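Local coordinates for RagA protein (PDB 6SLN) that probably takes up nutrients, most likely peptides, across the outer membrane of Porphyromonas gingivalis as a TonB-dependent receptor, at residues Tyr567-Phe572 and Gly640-Gly645; Arg591-Ser596 and Leu675-Gln680; Asn646-Ala651 and Ser724-Val729. All blocks are in the same frame, centred on the assembly; numbering follows the deposited sequence.

Contact 1: Tyr567-Phe572 and Gly640-Gly645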
# COMPACT_ATOMS: atom_id res chain seq x y z
N TYR A 567 13.36 -8.92 -14.66
CA TYR A 567 14.07 -9.51 -15.77
C TYR A 567 15.55 -9.24 -15.55
O TYR A 567 15.93 -8.42 -14.72
CB TYR A 567 13.58 -8.96 -17.12
CG TYR A 567 13.86 -7.49 -17.41
CD1 TYR A 567 15.13 -7.06 -17.78
CD2 TYR A 567 12.85 -6.54 -17.35
CE1 TYR A 567 15.38 -5.70 -18.06
CE2 TYR A 567 13.09 -5.19 -17.62
CZ TYR A 567 14.35 -4.78 -17.97
OH TYR A 567 14.59 -3.46 -18.25
N ALA A 568 16.37 -9.97 -16.30
CA ALA A 568 17.80 -9.72 -16.29
C ALA A 568 18.38 -10.14 -17.63
O ALA A 568 17.77 -10.90 -18.40
CB ALA A 568 18.49 -10.44 -15.13
N TYR A 569 19.57 -9.61 -17.91
CA TYR A 569 20.33 -9.96 -19.09
C TYR A 569 21.78 -10.16 -18.67
O TYR A 569 22.27 -9.48 -17.76
CB TYR A 569 20.27 -8.87 -20.17
CG TYR A 569 18.98 -8.78 -20.94
CD1 TYR A 569 18.74 -9.60 -22.04
CD2 TYR A 569 18.00 -7.84 -20.60
CE1 TYR A 569 17.56 -9.50 -22.76
CE2 TYR A 569 16.81 -7.74 -21.31
CZ TYR A 569 16.60 -8.57 -22.39
OH TYR A 569 15.42 -8.47 -23.10
N LEU A 570 22.45 -11.10 -19.33
CA LEU A 570 23.88 -11.32 -19.18
C LEU A 570 24.52 -11.34 -20.55
O LEU A 570 24.02 -12.01 -21.46
CB LEU A 570 24.20 -12.63 -18.45
CG LEU A 570 25.71 -12.84 -18.23
CD1 LEU A 570 26.33 -11.78 -17.28
CD2 LEU A 570 25.97 -14.25 -17.72
N SER A 571 25.63 -10.62 -20.70
CA SER A 571 26.20 -10.37 -22.01
C SER A 571 27.71 -10.52 -21.98
O SER A 571 28.37 -10.10 -21.02
CB SER A 571 25.83 -8.97 -22.50
OG SER A 571 24.64 -9.01 -23.24
N PHE A 572 28.27 -11.12 -23.03
CA PHE A 572 29.70 -11.12 -23.26
C PHE A 572 29.91 -10.72 -24.70
O PHE A 572 29.26 -11.28 -25.60
CB PHE A 572 30.32 -12.49 -22.98
CG PHE A 572 30.09 -12.97 -21.57
CD1 PHE A 572 30.82 -12.46 -20.52
CD2 PHE A 572 29.13 -13.94 -21.31
CE1 PHE A 572 30.61 -12.90 -19.23
CE2 PHE A 572 28.91 -14.38 -20.02
CZ PHE A 572 29.65 -13.86 -18.97
N GLY A 640 20.02 -9.47 -31.83
CA GLY A 640 18.89 -10.06 -31.17
C GLY A 640 17.83 -9.03 -30.82
O GLY A 640 18.09 -7.83 -30.76
N ASN A 641 16.61 -9.54 -30.63
CA ASN A 641 15.50 -8.76 -30.12
C ASN A 641 14.77 -9.63 -29.12
O ASN A 641 14.47 -10.79 -29.41
CB ASN A 641 14.56 -8.30 -31.24
CG ASN A 641 13.43 -7.38 -30.72
OD1 ASN A 641 13.43 -6.98 -29.55
ND2 ASN A 641 12.48 -7.07 -31.56
N SER A 642 14.50 -9.07 -27.93
CA SER A 642 13.84 -9.83 -26.88
C SER A 642 12.87 -8.96 -26.09
O SER A 642 12.45 -9.36 -24.99
CB SER A 642 14.84 -10.45 -25.92
OG SER A 642 15.82 -9.49 -25.60
N GLU A 643 12.52 -7.79 -26.62
CA GLU A 643 11.59 -6.91 -25.94
C GLU A 643 10.21 -7.54 -25.98
O GLU A 643 9.35 -7.19 -26.79
CB GLU A 643 11.58 -5.52 -26.57
CG GLU A 643 12.53 -4.56 -25.94
CD GLU A 643 12.67 -4.75 -24.45
OE1 GLU A 643 11.64 -4.81 -23.75
OE2 GLU A 643 13.84 -4.84 -24.00
N ILE A 644 9.98 -8.47 -25.07
CA ILE A 644 8.66 -9.01 -24.83
C ILE A 644 8.41 -9.03 -23.32
O ILE A 644 9.24 -8.56 -22.54
CB ILE A 644 8.50 -10.42 -25.41
CG1 ILE A 644 9.50 -11.35 -24.72
CG2 ILE A 644 8.72 -10.37 -26.92
CD1 ILE A 644 9.35 -12.81 -25.11
N GLY A 645 7.27 -9.58 -22.92
CA GLY A 645 6.98 -9.75 -21.52
C GLY A 645 8.06 -10.54 -20.80
O GLY A 645 8.98 -11.09 -21.39

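Contact 2: Arg591-Ser596 and Leu675-Gln680. With LMT (dodecyl-beta-D-maltoside), chain Q.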
# COMPACT_ATOMS: atom_id res chain seq x y z
N ARG A 591 29.35 -11.64 -30.08
CA ARG A 591 28.80 -11.41 -28.75
C ARG A 591 27.84 -12.54 -28.43
O ARG A 591 27.33 -13.22 -29.33
CB ARG A 591 28.08 -10.07 -28.68
CG ARG A 591 26.80 -10.11 -29.49
CD ARG A 591 25.75 -9.17 -28.96
NE ARG A 591 26.38 -7.96 -28.47
CZ ARG A 591 26.12 -7.44 -27.29
NH1 ARG A 591 25.22 -8.02 -26.51
NH2 ARG A 591 26.74 -6.33 -26.90
N ASN A 592 27.59 -12.73 -27.13
CA ASN A 592 26.62 -13.71 -26.69
C ASN A 592 25.72 -13.07 -25.65
O ASN A 592 26.20 -12.34 -24.78
CB ASN A 592 27.29 -14.95 -26.11
CG ASN A 592 26.31 -15.88 -25.44
OD1 ASN A 592 26.00 -15.73 -24.27
ND2 ASN A 592 25.80 -16.85 -26.20
N ASP A 593 24.42 -13.37 -25.74
CA ASP A 593 23.40 -12.76 -24.91
C ASP A 593 22.50 -13.84 -24.33
O ASP A 593 22.06 -14.74 -25.06
CB ASP A 593 22.53 -11.77 -25.70
CG ASP A 593 23.29 -10.53 -26.11
OD1 ASP A 593 24.01 -10.00 -25.24
OD2 ASP A 593 23.17 -10.10 -27.27
N GLN A 594 22.22 -13.75 -23.04
CA GLN A 594 21.23 -14.60 -22.39
C GLN A 594 20.22 -13.71 -21.67
O GLN A 594 20.55 -12.62 -21.20
CB GLN A 594 21.92 -15.58 -21.40
CG GLN A 594 23.29 -16.08 -21.86
CD GLN A 594 24.09 -16.77 -20.74
OE1 GLN A 594 23.58 -17.68 -20.06
NE2 GLN A 594 25.33 -16.33 -20.54
N SER A 595 18.97 -14.18 -21.59
CA SER A 595 17.90 -13.35 -21.04
C SER A 595 16.98 -14.16 -20.15
O SER A 595 16.58 -15.27 -20.51
CB SER A 595 17.06 -12.69 -22.14
OG SER A 595 15.80 -12.27 -21.64
N SER A 596 16.62 -13.58 -19.00
CA SER A 596 15.63 -14.17 -18.10
C SER A 596 14.31 -14.48 -18.80
O SER A 596 13.54 -15.31 -18.31
CB SER A 596 15.37 -13.21 -16.94
OG SER A 596 15.18 -11.88 -17.40
N LEU A 675 10.40 -20.88 -26.45
CA LEU A 675 10.58 -19.44 -26.63
C LEU A 675 12.05 -19.07 -26.56
O LEU A 675 12.74 -19.43 -25.61
CB LEU A 675 9.81 -18.69 -25.55
CG LEU A 675 9.44 -17.25 -25.93
CD1 LEU A 675 8.66 -17.20 -27.25
CD2 LEU A 675 8.63 -16.63 -24.83
N SER A 676 12.53 -18.34 -27.57
CA SER A 676 13.90 -17.87 -27.58
C SER A 676 13.96 -16.50 -28.26
O SER A 676 12.93 -15.91 -28.62
CB SER A 676 14.82 -18.90 -28.25
OG SER A 676 16.20 -18.64 -28.03
N TRP A 677 15.18 -15.99 -28.42
CA TRP A 677 15.40 -14.72 -29.10
C TRP A 677 14.76 -14.70 -30.47
O TRP A 677 14.74 -15.71 -31.19
CB TRP A 677 16.89 -14.48 -29.27
CG TRP A 677 17.57 -14.22 -28.02
CD1 TRP A 677 17.95 -15.15 -27.10
CD2 TRP A 677 17.99 -12.95 -27.53
NE1 TRP A 677 18.59 -14.53 -26.06
CE2 TRP A 677 18.62 -13.18 -26.29
CE3 TRP A 677 17.90 -11.65 -28.01
CZ2 TRP A 677 19.15 -12.15 -25.51
CZ3 TRP A 677 18.43 -10.63 -27.25
CH2 TRP A 677 19.05 -10.88 -26.02
N GLU A 678 14.23 -13.53 -30.84
CA GLU A 678 14.00 -13.20 -32.24
C GLU A 678 15.32 -12.73 -32.84
O GLU A 678 16.03 -11.92 -32.24
CB GLU A 678 12.92 -12.12 -32.35
CG GLU A 678 12.82 -11.38 -33.67
CD GLU A 678 11.72 -10.30 -33.65
OE1 GLU A 678 10.53 -10.71 -33.56
OE2 GLU A 678 12.05 -9.07 -33.72
N LYS A 679 15.70 -13.30 -33.98
CA LYS A 679 17.03 -13.06 -34.52
C LYS A 679 16.92 -12.27 -35.81
O LYS A 679 16.16 -12.63 -36.72
CB LYS A 679 17.78 -14.38 -34.71
CG LYS A 679 18.26 -14.94 -33.36
CD LYS A 679 19.19 -16.14 -33.46
CE LYS A 679 18.43 -17.47 -33.35
NZ LYS A 679 17.53 -17.59 -32.16
N GLN A 680 17.66 -11.18 -35.86
CA GLN A 680 17.64 -10.26 -36.97
C GLN A 680 19.03 -10.21 -37.60
O GLN A 680 20.04 -10.38 -36.91
CB GLN A 680 17.23 -8.86 -36.53
CG GLN A 680 15.73 -8.68 -36.45
CD GLN A 680 15.29 -7.27 -36.13
OE1 GLN A 680 15.94 -6.29 -36.52
NE2 GLN A 680 14.19 -7.15 -35.41
C1B LMT Q . 23.04 -21.60 -16.81
C2B LMT Q . 21.54 -21.34 -16.87
C3B LMT Q . 20.92 -21.48 -15.48
C4B LMT Q . 21.27 -22.85 -14.84
C5B LMT Q . 22.79 -23.06 -14.89
C6B LMT Q . 23.11 -24.50 -14.45
O1B LMT Q . 23.61 -20.51 -16.19
O2B LMT Q . 21.40 -20.05 -17.32
O3B LMT Q . 19.57 -21.26 -15.52
O4' LMT Q . 20.86 -22.87 -13.52
O5B LMT Q . 23.36 -22.81 -16.17
O6B LMT Q . 23.12 -24.62 -13.06
C1' LMT Q . 27.01 -18.17 -16.40
C2' LMT Q . 26.52 -18.72 -17.75
C3' LMT Q . 25.05 -19.20 -17.63
C4' LMT Q . 24.95 -20.22 -16.48
C5' LMT Q . 25.44 -19.44 -15.26
C6' LMT Q . 25.16 -20.17 -13.98
O1' LMT Q . 28.36 -17.97 -16.49
O2' LMT Q . 26.62 -17.72 -18.69
O3' LMT Q . 24.63 -19.75 -18.80
O5' LMT Q . 26.81 -19.15 -15.38
O6' LMT Q . 25.39 -19.27 -13.00
C1 LMT Q . 28.92 -17.07 -15.57
C2 LMT Q . 30.06 -16.45 -16.33
C3 LMT Q . 31.38 -16.40 -15.63
C4 LMT Q . 31.75 -14.95 -15.48
C5 LMT Q . 33.21 -14.75 -15.60
C6 LMT Q . 33.53 -13.59 -16.47
C7 LMT Q . 34.79 -12.93 -15.99
C8 LMT Q . 35.13 -11.78 -16.90
C9 LMT Q . 36.11 -10.79 -16.34
C10 LMT Q . 37.15 -11.54 -15.55

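Contact 3: Asn646-Ala651 and Ser724-Val729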
# COMPACT_ATOMS: atom_id res chain seq x y z
N ASN A 646 7.93 -10.59 -19.47
CA ASN A 646 8.96 -11.16 -18.62
C ASN A 646 8.81 -12.66 -18.39
O ASN A 646 9.78 -13.32 -18.01
CB ASN A 646 8.97 -10.45 -17.26
CG ASN A 646 9.33 -8.99 -17.37
OD1 ASN A 646 10.30 -8.64 -18.05
ND2 ASN A 646 8.56 -8.12 -16.69
N TYR A 647 7.62 -13.22 -18.60
CA TYR A 647 7.29 -14.57 -18.17
C TYR A 647 6.40 -15.24 -19.22
O TYR A 647 5.31 -15.72 -18.93
CB TYR A 647 6.56 -14.57 -16.83
CG TYR A 647 7.17 -13.70 -15.75
CD1 TYR A 647 8.35 -14.09 -15.10
CD2 TYR A 647 6.56 -12.51 -15.36
CE1 TYR A 647 8.91 -13.31 -14.11
CE2 TYR A 647 7.11 -11.71 -14.35
CZ TYR A 647 8.29 -12.12 -13.72
OH TYR A 647 8.87 -11.34 -12.73
N ASN A 648 6.86 -15.28 -20.46
CA ASN A 648 6.00 -15.71 -21.56
C ASN A 648 6.22 -17.14 -21.99
O ASN A 648 5.55 -17.58 -22.94
CB ASN A 648 6.20 -14.80 -22.77
CG ASN A 648 5.52 -13.46 -22.61
OD1 ASN A 648 4.38 -13.37 -22.15
ND2 ASN A 648 6.23 -12.40 -22.98
N HIS A 649 7.14 -17.88 -21.37
CA HIS A 649 7.37 -19.27 -21.72
C HIS A 649 6.81 -20.26 -20.72
O HIS A 649 6.52 -21.40 -21.10
CB HIS A 649 8.87 -19.54 -21.90
CG HIS A 649 9.71 -19.10 -20.74
ND1 HIS A 649 10.02 -19.94 -19.69
CD2 HIS A 649 10.29 -17.91 -20.46
CE1 HIS A 649 10.76 -19.28 -18.81
NE2 HIS A 649 10.95 -18.05 -19.26
N GLN A 650 6.64 -19.86 -19.47
CA GLN A 650 6.16 -20.76 -18.44
C GLN A 650 4.69 -21.12 -18.67
O GLN A 650 3.89 -20.29 -19.13
CB GLN A 650 6.36 -20.11 -17.07
CG GLN A 650 7.83 -19.73 -16.79
CD GLN A 650 8.15 -18.25 -17.05
OE1 GLN A 650 7.65 -17.64 -18.00
NE2 GLN A 650 9.00 -17.69 -16.21
N ALA A 651 4.32 -22.36 -18.35
CA ALA A 651 2.92 -22.79 -18.36
C ALA A 651 2.38 -22.69 -16.95
O ALA A 651 2.84 -23.40 -16.05
CB ALA A 651 2.78 -24.22 -18.89
N SER A 724 -3.66 -15.15 -26.46
CA SER A 724 -2.45 -15.08 -27.25
C SER A 724 -1.42 -15.97 -26.58
O SER A 724 -1.65 -16.48 -25.48
CB SER A 724 -1.97 -13.62 -27.40
OG SER A 724 -0.96 -13.30 -26.45
N GLN A 725 -0.31 -16.18 -27.27
CA GLN A 725 0.82 -16.91 -26.70
C GLN A 725 2.01 -16.65 -27.60
O GLN A 725 1.94 -16.91 -28.80
CB GLN A 725 0.55 -18.40 -26.59
CG GLN A 725 1.80 -19.22 -26.22
CD GLN A 725 2.36 -18.86 -24.86
OE1 GLN A 725 1.65 -18.87 -23.85
NE2 GLN A 725 3.64 -18.53 -24.82
N TYR A 726 3.07 -16.11 -27.02
CA TYR A 726 4.26 -15.83 -27.81
C TYR A 726 4.86 -17.11 -28.38
O TYR A 726 4.81 -18.17 -27.75
CB TYR A 726 5.27 -15.08 -26.95
CG TYR A 726 5.28 -13.59 -27.19
CD1 TYR A 726 5.65 -13.07 -28.42
CD2 TYR A 726 4.93 -12.71 -26.18
CE1 TYR A 726 5.67 -11.71 -28.64
CE2 TYR A 726 4.95 -11.34 -26.39
CZ TYR A 726 5.32 -10.85 -27.62
OH TYR A 726 5.34 -9.50 -27.83
N GLN A 727 5.40 -17.01 -29.59
CA GLN A 727 6.03 -18.11 -30.31
C GLN A 727 7.08 -17.54 -31.26
O GLN A 727 6.93 -16.42 -31.77
CB GLN A 727 5.00 -18.94 -31.09
CG GLN A 727 4.28 -20.02 -30.27
CD GLN A 727 2.91 -20.38 -30.81
OE1 GLN A 727 2.49 -19.83 -31.82
NE2 GLN A 727 2.22 -21.29 -30.15
N ASN A 728 8.14 -18.30 -31.50
CA ASN A 728 9.11 -17.96 -32.54
C ASN A 728 8.56 -18.50 -33.86
O ASN A 728 8.60 -19.70 -34.13
CB ASN A 728 10.48 -18.55 -32.21
CG ASN A 728 11.02 -18.03 -30.91
OD1 ASN A 728 10.84 -18.65 -29.86
ND2 ASN A 728 11.66 -16.86 -30.96
N VAL A 729 8.04 -17.60 -34.68
CA VAL A 729 7.13 -18.01 -35.73
C VAL A 729 7.08 -16.95 -36.84
O VAL A 729 7.01 -15.75 -36.57
CB VAL A 729 5.75 -18.30 -35.13
CG1 VAL A 729 4.68 -18.07 -36.15
CG2 VAL A 729 5.68 -19.74 -34.62
O HOH W 1 2.99 -15.13 -24.43

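Contact 1: Tyr567-Phe572 and Gly640-Gly645
Tyr569 and Ser642 meet through their hydroxyls, the phenol donating from OH to Ser642 OG at 2.7 Å. The serine oxygen comes to the tyrosine at the edge of the ring, close to its plane, on the side of CE1. With CG anti to the carbonyl carbon (chi1 -75°), the tyrosine sends its long ring across from strand 561-580, so the two backbones remain well apart, 10.1 Å between the CA atoms of Tyr569 and Ser642. The serine hydroxyl is also bonded to the backbone oxygen of Ala197, and so links the phenol to the plug; Arg597 adds a weak bond to the phenol. Around Ser642 two tight turns shape the chain. Asn641 OD1 accepts from Glu643 N at 3.2 Å, an Asx turn whose donor lies 38° above the carbonyl plane, and Glu643 is the centre of an inverse gamma turn closed by Ile644 N to Ser642 O. Glu643 itself forms a salt bridge with Arg198. In barrel order the tyrosine reaches over strands 584-595 and 604-614 to the loop after 627-641. A strand tyrosine and a loop tied to the plug through Ala197 and Arg198 fit the plugged beta-barrel of TonB-dependent receptors.

Contact 2: Arg591-Ser596 and Leu675-Gln680
In the barrel wall of this TonB-dependent receptor, Trp677, just ahead of strand 678-691, brings its six-membered ring against Asp593 and Ser595 on strand 584-595. The approach is oblique and mostly apolar: Trp677 CZ2 lies 3.4 Å from Asp593 CB, and the same ring carbon is 4.0 Å from Ser595 CB. The indole N-H is directed elsewhere, to the backbone oxygen of Arg603, which helps fix the rotation of the ring. Strands 604-614 and 627-641 come between the two partners in the barrel order, so a large side chain makes the reach.

The carboxylate of Asp593 is fixed on its own strand. Arg591 NH1 makes a salt bridge to Asp593 OD1 at 2.6 Å and donates to Asp593 OD2 at 3.0 Å, in the guanidinium plane and on the syn lone pair. Ser571 OG is probably hydrogen-bonded to OD1, although the modelled distance is doubtfully short. The arginine would probably stabilise the ionised acid.

Gln594, between the two residues that meet the tryptophan, points away from it to a dodecyl maltoside that is also bonded to another protein chain. Its amide grips the sugar twice: Gln594 NE2 donates to O2' of the maltoside at 2.6 Å (167°), while Gln594 OE1 accepts from O3' of the maltoside at 2.6 Å.

Contact 3: Asn646-Ala651 and Ser724-Val729
Gln725 and Asn648 form the firm part of this contact, where a loop following strand 627-641 meets the short strand 724-728. The side-chain amide of Gln725 donates from NE2 to Asn648 O at 2.8 Å, nearly along the C=O axis and within the plane of the glutamine amide. Its chain leaves with CG anti to the backbone N (chi1 170°) and then bends at chi2, which turns the amide toward the loop. The same nitrogen reaches Tyr726 O at 3.2 Å, on a lone pair of that carbonyl, and Gln725 OE1 takes the backbone N-H of Gly671. A buried amide is thus held at both ends, and its rotation is fixed.

Beside it the packing is less specific. Asn648 ND2 lies 3.5 Å from Tyr726 CD2, with amide and ring planes 50° apart, a van der Waals approach at an oblique slant. Leu675 packs on Asn648, and Tyr726 rests on Ile644 and Leu711, so apolar groups support the pair. Both Asn648 and Tyr726 are partly exposed, and here a water enters: it accepts from Tyr726 N at 2.8 Å and returns a weak bond to Asn648 OD1 at 3.2 Å.

Further along the loop, Gln650 sets OE1 over the centre of the His649 ring, 3.4 Å above its plane, while Gln650 NE2 is bonded to an acidic side chain of another protein chain. Strand 724-728 pairs antiparallel with strand 696-715 of the barrel, and through Gln725 the loop is joined to it. The chemistry implies that loop and strand are held here by a side-chain amide and not by strand pairing, a bond that adds to others of the loop, such as His649 with Asn672, while water bridges the more open side.

The three contacts lie on one side of the chain's centre and touch one another. Contacts 1 and 2 are buried in the barrel, their centres about 6 Å apart; each joins one of the consecutive strands 561-580 and 584-595 to one of the neighbouring strands 627-641 and 678-691 or the turn beside it. Contact 1 does so by a hydroxyl pair, contact 2 by apolar packing of an indole, and Tyr569 packs on Ser595 between them. Contact 3, its centre about 14 Å from both others, joins a loop to the short strand 724-728 and is only partly buried, relying on amide-to-carbonyl bonding and water. Tyr567 packs on Asn646, and Ser676 O probably accepts from Asn728 ND2.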